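Local coordinates for protein putative pyridoxal phosphate-dependent transferase (PDB 4DQ6) that binds pyridoxal-5'-phosphate and is probably a transferase of the aminotransferase class I and II family, with two protein chains in its assembly, at residues Y81-W86 and S290-F295; E137-P142 and E159-D164; D304-Y309 and S377-A382. All blocks are in the same frame, centred on the assembly; numbering follows the deposited sequence. Where two conformers were deposited one is given.

Contact 1 of 3, residues Y81-W86 and S290-F295; sequences YRRHNW and SWLESF
One face of the R83 guanidinium is covered by L292, whose CD2 methyl lies 3.8 Å from R83 NH2, while the edge of the same group receives the carboxylate of E293. The two flat groups do not pair oxygen for nitrogen: their planes stand 51° apart, and OE2 alone takes both bonds. R83 grips it end-on with its two terminal nitrogens, NH1 at 2.9 Å from E293 OE2 and NH2 at 2.8 Å from that same oxygen. This salt bridge is a useful example of how two donors can share one acceptor. NH1 uses the anti lone pair of OE2, whereas NH2 meets the oxygen nearly along its C-O bond, and OE2 stays in the guanidinium plane. Neither bond is straight, with N-H...O angles of 142° and 146°, as expected when both converge on one point.

Bends at the second and third torsions of R83 carry its guanidinium across to helix 289-313. E293 sets out with CG anti to its carbonyl carbon and then bends, which brings the carboxylate nearer than its CB direction suggests. At the root of the arginine, R83 CB sits 4.0 Å above the plane of the H84 imidazole, over its centre. R83 NH1 has a second acidic partner in E289, which also forms a salt bridge with R82, so the negative charge of two glutamates probably steadies the guanidinium. L292 in turn packs on W79.

The contact joins the end of helix 70-84, where N85 leaves helical geometry with positive phi, to the early turns of helix 289-313. In this aminotransferase fold, such a long helix typically leads from the large cofactor-binding domain toward the smaller C-terminal one.

Contact 2 of 3, residues E137-P142 and E159-D164; sequences ELIISP and ENKIKD
The ammonium nitrogen of K161 is held by a backbone carbonyl and a carboxylate together. NZ donates to I140 O at 2.7 Å, meeting it in the carbonyl plane with a C=O...N angle of 148°, and it forms a salt bridge with D157 OD2. The same carboxylate oxygen bonds S141 OG, so D157 links the lysine to the residue just beyond the strand.

The carbon chain of K161 explains how NZ gets there. It leaves the backbone with CG anti to the carbonyl carbon (chi1 -62°) and runs extended from there, so that its methylenes pass beside the strand before the nitrogen arrives. I139 CG2 lies 3.9 Å from K161 CB and 4.1 Å from K161 CD, an apolar contact along the shaft of the lysine. Farther out, P142 is crossed at about a right angle, its ring carbon CD standing 3.4 Å from K161 NZ. A lysine can thus serve two chemistries, apolar along its length and charged at its end.

Strand 137-140 is one of the two edge strands of the mixed sheet, counted within this chain. I139 and S141 pair by backbone bonds with strand 116-119; by the alternation of a strand, the carbonyl of I140 turns to the other edge, where K161 takes it up. The two segments belong to a beta-alpha-beta crossover: strand 137-140 leads through helix 155-161 to the parallel strand 165-171, passing over strand 116-119, as is usual in the large domain of this fold.

Contact 3 of 3, residues D304-Y309 and S377-A382; sequences DFAIKY and SMLEEA
Apolar packing comes first between F305 and L379. The ring of F305 offers its edge to the leucine: F305 CD2 lies 4.1 Å from L379 CD2, with the methyl near the ring plane. The ring and the leucine run alongside one another, pointing contrary ways, each with CG anti to its own backbone nitrogen (chi1 166° in F305), a setting that sends both across the gap between the helices. A306 adds a smaller touch, its CB 4.4 Å from L379 CD2, so one leucine methyl meets both neighbours.

A second kind of contact involves the carbon part of an acid. E380 CB lies 4.2 Å from F305 CZ, so the glutamate takes part through an aliphatic carbon near its backbone. No hydrogen bond crosses between the two segments.

A polar link forms just beyond them: Y309, which points toward the other helix, bonds through OH to K387 NZ on a later turn of helix 376-390.

The two segments run nearly parallel, their axes 10.8 Å apart at closest and crossing at -21°. Helix 289-313 leads into strand 318-319 and helix 376-390 follows strand 367-371, both of the antiparallel sheet. F305 also packs on L383, L379 touches L372, and strand 35-36 meets E381 and A382 of the second helix.

Followed from the N terminus, the chain first reaches the end of helix 70-84, where contact 1 opens. Contact 2 opens and closes within that span, joining strand 137-140 to helix 155-161 over only 16 intervening residues. The chain then runs through the rest of the mixed sheet before residues 290-295 close contact 1, a loop of 203 residues. Contact 3 follows in series: it begins farther along the same helix 289-313 and closes at helix 376-390, beyond the antiparallel sheet. No loops cross. Contacts 1 and 3 share a helix, yet their centres lie about 26 Å apart, and contact 2 sits far from both, at the sheet's edge.

Contact 1 of 3, residues Y81-W86 and S290-F295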
loop_
_atom_site.group_PDB
_atom_site.type_symbol
_atom_site.label_atom_id
_atom_site.label_comp_id
_atom_site.label_asym_id
_atom_site.label_seq_id
_atom_site.Cartn_x
_atom_site.Cartn_y
_atom_site.Cartn_z
ATOM N N TYR A 81 22.582 10.036 7.750
ATOM C CA TYR A 81 23.878 10.577 8.103
ATOM C C TYR A 81 23.841 11.672 9.177
ATOM O O TYR A 81 24.583 11.598 10.137
ATOM C CB TYR A 81 24.680 11.065 6.880
ATOM C CG TYR A 81 26.077 11.412 7.312
ATOM C CD1 TYR A 81 26.983 10.423 7.621
ATOM C CD2 TYR A 81 26.454 12.720 7.490
ATOM C CE1 TYR A 81 28.248 10.731 8.066
ATOM C CE2 TYR A 81 27.715 13.036 7.931
ATOM C CZ TYR A 81 28.602 12.040 8.214
ATOM O OH TYR A 81 29.846 12.367 8.668
ATOM N N ARG A 82 22.942 12.640 9.027
ATOM C CA ARG A 82 22.881 13.791 9.943
ATOM C C ARG A 82 22.545 13.357 11.348
ATOM O O ARG A 82 23.105 13.834 12.312
ATOM C CB ARG A 82 21.697 14.705 9.616
ATOM C CG ARG A 82 21.619 15.349 8.264
ATOM C CD ARG A 82 21.125 16.772 8.435
ATOM N NE ARG A 82 19.713 16.979 8.769
ATOM C CZ ARG A 82 18.680 16.615 8.017
ATOM N NH1 ARG A 82 18.858 15.920 6.915
ATOM N NH2 ARG A 82 17.463 16.921 8.391
ATOM N N ARG A 83 21.545 12.500 11.430
ATOM C CA ARG A 83 20.989 12.111 12.706
ATOM C C ARG A 83 21.703 10.955 13.371
ATOM O O ARG A 83 21.803 10.925 14.572
ATOM C CB ARG A 83 19.499 11.794 12.564
ATOM C CG ARG A 83 18.686 12.902 11.913
ATOM C CD ARG A 83 18.454 14.095 12.829
ATOM N NE ARG A 83 17.820 13.740 14.100
ATOM C CZ ARG A 83 17.617 14.600 15.089
ATOM N NH1 ARG A 83 17.999 15.855 14.958
ATOM N NH2 ARG A 83 17.026 14.214 16.200
ATOM N N HIS A 84 22.178 9.997 12.578
ATOM C CA HIS A 84 22.709 8.754 13.159
ATOM C C HIS A 84 24.135 8.505 12.804
ATOM O O HIS A 84 24.696 7.482 13.220
ATOM C CB HIS A 84 21.894 7.582 12.727
ATOM C CG HIS A 84 20.435 7.736 12.985
ATOM N ND1 HIS A 84 19.953 8.027 14.211
ATOM C CD2 HIS A 84 19.350 7.587 12.161
ATOM C CE1 HIS A 84 18.616 8.118 14.143
ATOM N NE2 HIS A 84 18.252 7.854 12.887
ATOM N N ASN A 85 24.761 9.382 12.046
ATOM C CA ASN A 85 26.137 9.175 11.588
ATOM C C ASN A 85 26.294 7.845 10.851
ATOM O O ASN A 85 27.339 7.198 10.927
ATOM C CB ASN A 85 27.108 9.232 12.771
ATOM C CG ASN A 85 28.469 9.754 12.372
ATOM O OD1 ASN A 85 28.619 10.673 11.518
ATOM N ND2 ASN A 85 29.507 9.194 13.009
ATOM N N TRP A 86 25.298 7.495 10.073
ATOM C CA TRP A 86 25.303 6.270 9.301
ATOM C C TRP A 86 25.238 6.658 7.840
ATOM O O TRP A 86 24.219 7.223 7.383
ATOM C CB TRP A 86 24.105 5.435 9.698
ATOM C CG TRP A 86 24.050 4.126 8.999
ATOM C CD1 TRP A 86 25.095 3.397 8.486
ATOM C CD2 TRP A 86 22.865 3.344 8.765
ATOM N NE1 TRP A 86 24.635 2.227 7.919
ATOM C CE2 TRP A 86 23.295 2.136 8.099
ATOM C CE3 TRP A 86 21.522 3.519 9.059
ATOM C CZ2 TRP A 86 22.384 1.198 7.665
ATOM C CZ3 TRP A 86 20.619 2.545 8.621
ATOM C CH2 TRP A 86 21.063 1.415 7.991
ATOM N N SER A 290 13.332 20.689 13.382
ATOM C CA SER A 290 13.009 21.578 14.480
ATOM C C SER A 290 11.738 21.138 15.227
ATOM O O SER A 290 11.703 21.148 16.453
ATOM C CB SER A 290 12.942 23.026 14.020
ATOM O OG SER A 290 14.254 23.499 13.748
ATOM N N TRP A 291 10.723 20.739 14.483
ATOM C CA TRP A 291 9.538 20.107 15.085
ATOM C C TRP A 291 9.883 18.875 15.877
ATOM O O TRP A 291 9.422 18.740 17.030
ATOM C CB TRP A 291 8.472 19.836 14.017
ATOM C CG TRP A 291 7.228 19.278 14.601
ATOM C CD1 TRP A 291 6.066 19.967 15.019
ATOM C CD2 TRP A 291 6.969 17.858 14.887
ATOM N NE1 TRP A 291 5.152 19.078 15.497
ATOM C CE2 TRP A 291 5.629 17.805 15.460
ATOM C CE3 TRP A 291 7.685 16.678 14.737
ATOM C CZ2 TRP A 291 5.033 16.639 15.837
ATOM C CZ3 TRP A 291 7.069 15.502 15.113
ATOM C CH2 TRP A 291 5.779 15.477 15.677
ATOM N N LEU A 292 10.738 17.990 15.327
ATOM C CA LEU A 292 11.089 16.827 16.049
ATOM C C LEU A 292 11.818 17.140 17.388
ATOM O O LEU A 292 11.478 16.568 18.419
ATOM C CB LEU A 292 11.950 15.902 15.190
ATOM C CG LEU A 292 12.536 14.751 15.953
ATOM C CD1 LEU A 292 11.498 13.759 16.504
ATOM C CD2 LEU A 292 13.467 13.925 15.045
ATOM N N GLU A 293 12.731 18.105 17.391
ATOM C CA GLU A 293 13.456 18.414 18.619
ATOM C C GLU A 293 12.453 18.970 19.665
ATOM O O GLU A 293 12.534 18.646 20.861
ATOM C CB GLU A 293 14.627 19.358 18.348
ATOM C CG GLU A 293 15.767 18.730 17.550
ATOM C CD GLU A 293 16.479 17.569 18.222
ATOM O OE1 GLU A 293 16.572 17.508 19.480
ATOM O OE2 GLU A 293 17.004 16.680 17.502
ATOM N N SER A 294 11.504 19.778 19.219
ATOM C CA SER A 294 10.490 20.355 20.120
ATOM C C SER A 294 9.560 19.277 20.660
ATOM O O SER A 294 9.256 19.279 21.835
ATOM C CB SER A 294 9.684 21.448 19.428
ATOM O OG SER A 294 8.852 22.240 20.314
ATOM N N PHE A 295 9.179 18.297 19.803
ATOM C CA PHE A 295 8.335 17.208 20.213
ATOM C C PHE A 295 9.096 16.397 21.276
ATOM O O PHE A 295 8.497 16.022 22.287
ATOM C CB PHE A 295 8.020 16.255 19.029
ATOM C CG PHE A 295 7.573 14.893 19.448
ATOM C CD1 PHE A 295 6.322 14.697 19.937
ATOM C CD2 PHE A 295 8.415 13.787 19.388
ATOM C CE1 PHE A 295 5.882 13.458 20.352
ATOM C CE2 PHE A 295 7.973 12.545 19.783
ATOM C CZ PHE A 295 6.739 12.348 20.264
#

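Contact 2 of 3, residues E137-P142 and E159-D164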
loop_
_atom_site.group_PDB
_atom_site.type_symbol
_atom_site.label_atom_id
_atom_site.label_comp_id
_atom_site.label_asym_id
_atom_site.label_seq_id
_atom_site.Cartn_x
_atom_site.Cartn_y
_atom_site.Cartn_z
ATOM N N GLU A 137 8.762 -21.234 12.013
ATOM C CA GLU A 137 8.751 -21.638 13.422
ATOM C C GLU A 137 9.340 -20.515 14.278
ATOM O O GLU A 137 10.470 -20.130 14.088
ATOM C CB GLU A 137 9.581 -22.890 13.674
ATOM C CG GLU A 137 9.523 -23.314 15.134
ATOM C CD GLU A 137 10.260 -24.607 15.497
ATOM O OE1 GLU A 137 10.684 -25.370 14.612
ATOM O OE2 GLU A 137 10.424 -24.847 16.722
ATOM N N LEU A 138 8.556 -20.033 15.220
ATOM C CA LEU A 138 8.963 -18.899 16.067
ATOM C C LEU A 138 9.765 -19.397 17.239
ATOM O O LEU A 138 9.293 -20.273 17.991
ATOM C CB LEU A 138 7.737 -18.167 16.603
ATOM C CG LEU A 138 8.065 -16.858 17.354
ATOM C CD1 LEU A 138 8.802 -15.810 16.497
ATOM C CD2 LEU A 138 6.789 -16.321 18.017
ATOM N N ILE A 139 10.966 -18.861 17.418
ATOM C CA ILE A 139 11.805 -19.173 18.612
ATOM C C ILE A 139 11.868 -17.861 19.396
ATOM O O ILE A 139 12.076 -16.804 18.795
ATOM C CB ILE A 139 13.219 -19.611 18.231
ATOM C CG1 ILE A 139 13.185 -20.838 17.285
ATOM C CG2 ILE A 139 14.011 -19.909 19.514
ATOM C CD1 ILE A 139 12.487 -22.033 17.848
ATOM N N ILE A 140 11.558 -17.916 20.690
ATOM C CA ILE A 140 11.529 -16.687 21.519
ATOM C C ILE A 140 12.662 -16.805 22.547
ATOM O O ILE A 140 12.733 -17.798 23.294
ATOM C CB ILE A 140 10.197 -16.549 22.246
ATOM C CG1 ILE A 140 9.021 -16.661 21.255
ATOM C CG2 ILE A 140 10.200 -15.258 23.101
ATOM C CD1 ILE A 140 7.622 -16.706 21.846
ATOM N N SER A 141 13.556 -15.807 22.559
ATOM C CA SER A 141 14.506 -15.600 23.610
ATOM C C SER A 141 14.092 -14.440 24.477
ATOM O O SER A 141 14.311 -13.301 24.075
ATOM C CB SER A 141 15.915 -15.388 23.056
ATOM O OG SER A 141 16.787 -14.991 24.105
ATOM N N PRO A 142 13.409 -14.695 25.589
ATOM C CA PRO A 142 12.850 -13.531 26.319
ATOM C C PRO A 142 13.963 -12.600 26.793
ATOM O O PRO A 142 15.065 -13.020 27.145
ATOM C CB PRO A 142 12.084 -14.141 27.464
ATOM C CG PRO A 142 11.861 -15.586 27.103
ATOM C CD PRO A 142 12.993 -15.973 26.181
ATOM N N GLU A 159 22.141 -17.836 22.652
ATOM C CA GLU A 159 23.109 -18.905 22.314
ATOM C C GLU A 159 22.523 -20.304 22.442
ATOM O O GLU A 159 22.727 -21.176 21.543
ATOM C CB GLU A 159 24.316 -18.796 23.246
ATOM C CG GLU A 159 25.355 -17.788 22.808
ATOM C CD GLU A 159 26.279 -18.316 21.712
ATOM O OE1 GLU A 159 26.093 -19.446 21.218
ATOM O OE2 GLU A 159 27.204 -17.568 21.335
ATOM N N ASN A 160 21.783 -20.528 23.522
ATOM C CA ASN A 160 21.219 -21.847 23.818
ATOM C C ASN A 160 20.154 -22.278 22.796
ATOM O O ASN A 160 19.911 -23.454 22.581
ATOM C CB ASN A 160 20.579 -21.837 25.202
ATOM C CG ASN A 160 21.548 -22.250 26.304
ATOM O OD1 ASN A 160 22.754 -22.306 26.064
ATOM N ND2 ASN A 160 21.049 -22.429 27.528
ATOM N N LYS A 161 19.503 -21.295 22.185
ATOM C CA LYS A 161 18.384 -21.536 21.271
ATOM C C LYS A 161 18.722 -21.262 19.801
ATOM O O LYS A 161 17.830 -21.367 18.957
ATOM C CB LYS A 161 17.161 -20.691 21.680
ATOM C CG LYS A 161 16.570 -20.966 23.048
ATOM C CD LYS A 161 15.394 -20.043 23.357
ATOM C CE LYS A 161 14.830 -20.264 24.740
ATOM N NZ LYS A 161 14.080 -19.089 25.271
ATOM N N ILE A 162 19.992 -20.969 19.488
ATOM C CA ILE A 162 20.413 -20.489 18.155
ATOM C C ILE A 162 20.454 -21.570 17.073
ATOM O O ILE A 162 20.343 -21.246 15.875
ATOM C CB ILE A 162 21.803 -19.800 18.203
ATOM C CG1 ILE A 162 21.946 -18.745 17.104
ATOM C CG2 ILE A 162 22.937 -20.796 18.050
ATOM C CD1 ILE A 162 21.059 -17.540 17.230
ATOM N N LYS A 163 20.627 -22.825 17.465
ATOM C CA LYS A 163 20.882 -23.845 16.425
ATOM C C LYS A 163 19.772 -23.877 15.356
ATOM O O LYS A 163 18.571 -24.114 15.653
ATOM C CB LYS A 163 21.105 -25.249 17.002
ATOM C CG LYS A 163 21.501 -26.315 15.946
ATOM C CD LYS A 163 21.828 -27.686 16.510
ATOM C CE LYS A 163 21.970 -28.653 15.351
ATOM N NZ LYS A 163 23.002 -29.674 15.600
ATOM N N ASP A 164 20.227 -23.763 14.108
ATOM C CA ASP A 164 19.375 -23.760 12.892
ATOM C C ASP A 164 18.457 -22.537 12.730
ATOM O O ASP A 164 17.670 -22.546 11.827
ATOM C CB ASP A 164 18.534 -25.037 12.770
ATOM C CG ASP A 164 19.386 -26.293 12.553
ATOM O OD1 ASP A 164 20.451 -26.243 11.849
ATOM O OD2 ASP A 164 18.957 -27.340 13.090
#

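Contact 3 of 3, residues D304-Y309 and S377-A382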
loop_
_atom_site.group_PDB
_atom_site.type_symbol
_atom_site.label_atom_id
_atom_site.label_comp_id
_atom_site.label_asym_id
_atom_site.label_seq_id
_atom_site.Cartn_x
_atom_site.Cartn_y
_atom_site.Cartn_z
ATOM N N ASP A 304 8.425 12.468 32.385
ATOM C CA ASP A 304 8.816 12.851 33.742
ATOM C C ASP A 304 7.572 13.153 34.619
ATOM O O ASP A 304 7.481 12.700 35.746
ATOM C CB ASP A 304 9.785 14.027 33.669
ATOM C CG ASP A 304 11.153 13.650 33.201
ATOM O OD1 ASP A 304 11.507 12.439 33.217
ATOM O OD2 ASP A 304 11.868 14.574 32.810
ATOM N N PHE A 305 6.584 13.833 34.039
ATOM C CA PHE A 305 5.326 14.134 34.737
ATOM C C PHE A 305 4.593 12.851 35.115
ATOM O O PHE A 305 4.146 12.688 36.261
ATOM C CB PHE A 305 4.443 15.062 33.896
ATOM C CG PHE A 305 3.038 15.136 34.383
ATOM C CD1 PHE A 305 2.716 16.010 35.410
ATOM C CD2 PHE A 305 2.047 14.292 33.885
ATOM C CE1 PHE A 305 1.419 16.080 35.891
ATOM C CE2 PHE A 305 0.752 14.363 34.359
ATOM C CZ PHE A 305 0.450 15.237 35.382
ATOM N N ALA A 306 4.513 11.905 34.169
ATOM C CA ALA A 306 3.797 10.667 34.405
ATOM C C ALA A 306 4.444 9.817 35.460
ATOM O O ALA A 306 3.775 9.234 36.276
ATOM C CB ALA A 306 3.627 9.882 33.113
ATOM N N ILE A 307 5.757 9.720 35.417
ATOM C CA ILE A 307 6.472 8.916 36.394
ATOM C C ILE A 307 6.351 9.528 37.775
ATOM O O ILE A 307 6.098 8.826 38.729
ATOM C CB ILE A 307 7.937 8.724 35.972
ATOM C CG1 ILE A 307 7.992 7.830 34.761
ATOM C CG2 ILE A 307 8.776 8.126 37.090
ATOM C CD1 ILE A 307 9.339 7.784 34.102
ATOM N N LYS A 308 6.471 10.851 37.880
ATOM C CA LYS A 308 6.269 11.533 39.169
ATOM C C LYS A 308 4.836 11.299 39.691
ATOM O O LYS A 308 4.634 10.938 40.862
ATOM C CB LYS A 308 6.588 13.010 39.011
ATOM C CG LYS A 308 6.380 13.870 40.261
ATOM C CD LYS A 308 6.777 15.322 40.025
ATOM C CE LYS A 308 5.994 16.259 40.938
ATOM N NZ LYS A 308 6.404 16.034 42.352
ATOM N N TYR A 309 3.844 11.430 38.802
ATOM C CA TYR A 309 2.462 11.212 39.175
ATOM C C TYR A 309 2.223 9.798 39.672
ATOM O O TYR A 309 1.637 9.602 40.721
ATOM C CB TYR A 309 1.514 11.513 38.018
ATOM C CG TYR A 309 0.095 11.587 38.423
ATOM C CD1 TYR A 309 -0.700 10.460 38.567
ATOM C CD2 TYR A 309 -0.490 12.837 38.647
ATOM C CE1 TYR A 309 -2.052 10.567 38.967
ATOM C CE2 TYR A 309 -1.805 12.934 39.053
ATOM C CZ TYR A 309 -2.580 11.807 39.172
ATOM O OH TYR A 309 -3.880 11.896 39.589
ATOM N N SER A 377 -2.748 17.773 29.118
ATOM C CA SER A 377 -4.090 17.707 29.674
ATOM C C SER A 377 -4.696 16.290 29.539
ATOM O O SER A 377 -5.368 15.827 30.444
ATOM C CB SER A 377 -4.979 18.800 29.043
ATOM O OG SER A 377 -4.694 20.055 29.591
ATOM N N MET A 378 -4.513 15.672 28.366
ATOM C CA MET A 378 -5.064 14.347 28.093
ATOM C C MET A 378 -4.318 13.274 28.900
ATOM O O MET A 378 -4.904 12.361 29.444
ATOM C CB MET A 378 -4.934 14.035 26.606
ATOM C CG MET A 378 -5.342 12.640 26.225
ATOM S SD MET A 378 -5.514 12.493 24.432
ATOM C CE MET A 378 -5.592 10.689 24.289
ATOM N N LEU A 379 -3.015 13.441 29.002
ATOM C CA LEU A 379 -2.189 12.553 29.824
ATOM C C LEU A 379 -2.593 12.590 31.289
ATOM O O LEU A 379 -2.793 11.566 31.937
ATOM C CB LEU A 379 -0.714 12.913 29.655
ATOM C CG LEU A 379 0.265 12.108 30.525
ATOM C CD1 LEU A 379 0.151 10.549 30.443
ATOM C CD2 LEU A 379 1.713 12.527 30.230
ATOM N N GLU A 380 -2.784 13.799 31.805
ATOM C CA GLU A 380 -3.302 13.956 33.196
ATOM C C GLU A 380 -4.626 13.217 33.387
ATOM O O GLU A 380 -4.839 12.505 34.358
ATOM C CB GLU A 380 -3.405 15.413 33.692
ATOM C CG GLU A 380 -4.318 15.438 34.931
ATOM C CD GLU A 380 -4.546 16.792 35.571
ATOM O OE1 GLU A 380 -5.144 17.708 34.960
ATOM O OE2 GLU A 380 -4.172 16.890 36.754
ATOM N N GLU A 381 -5.556 13.418 32.456
ATOM C CA GLU A 381 -6.824 12.753 32.531
ATOM C C GLU A 381 -6.677 11.250 32.512
ATOM O O GLU A 381 -7.372 10.553 33.237
ATOM C CB GLU A 381 -7.762 13.277 31.399
ATOM C CG GLU A 381 -9.212 12.989 31.578
ATOM C CD GLU A 381 -9.978 13.237 30.300
ATOM O OE1 GLU A 381 -9.816 14.352 29.745
ATOM O OE2 GLU A 381 -10.731 12.336 29.851
ATOM N N ALA A 382 -5.761 10.776 31.693
ATOM C CA ALA A 382 -5.537 9.331 31.621
ATOM C C ALA A 382 -5.006 8.778 32.936
ATOM O O ALA A 382 -5.492 7.791 33.421
ATOM C CB ALA A 382 -4.574 8.998 30.510
#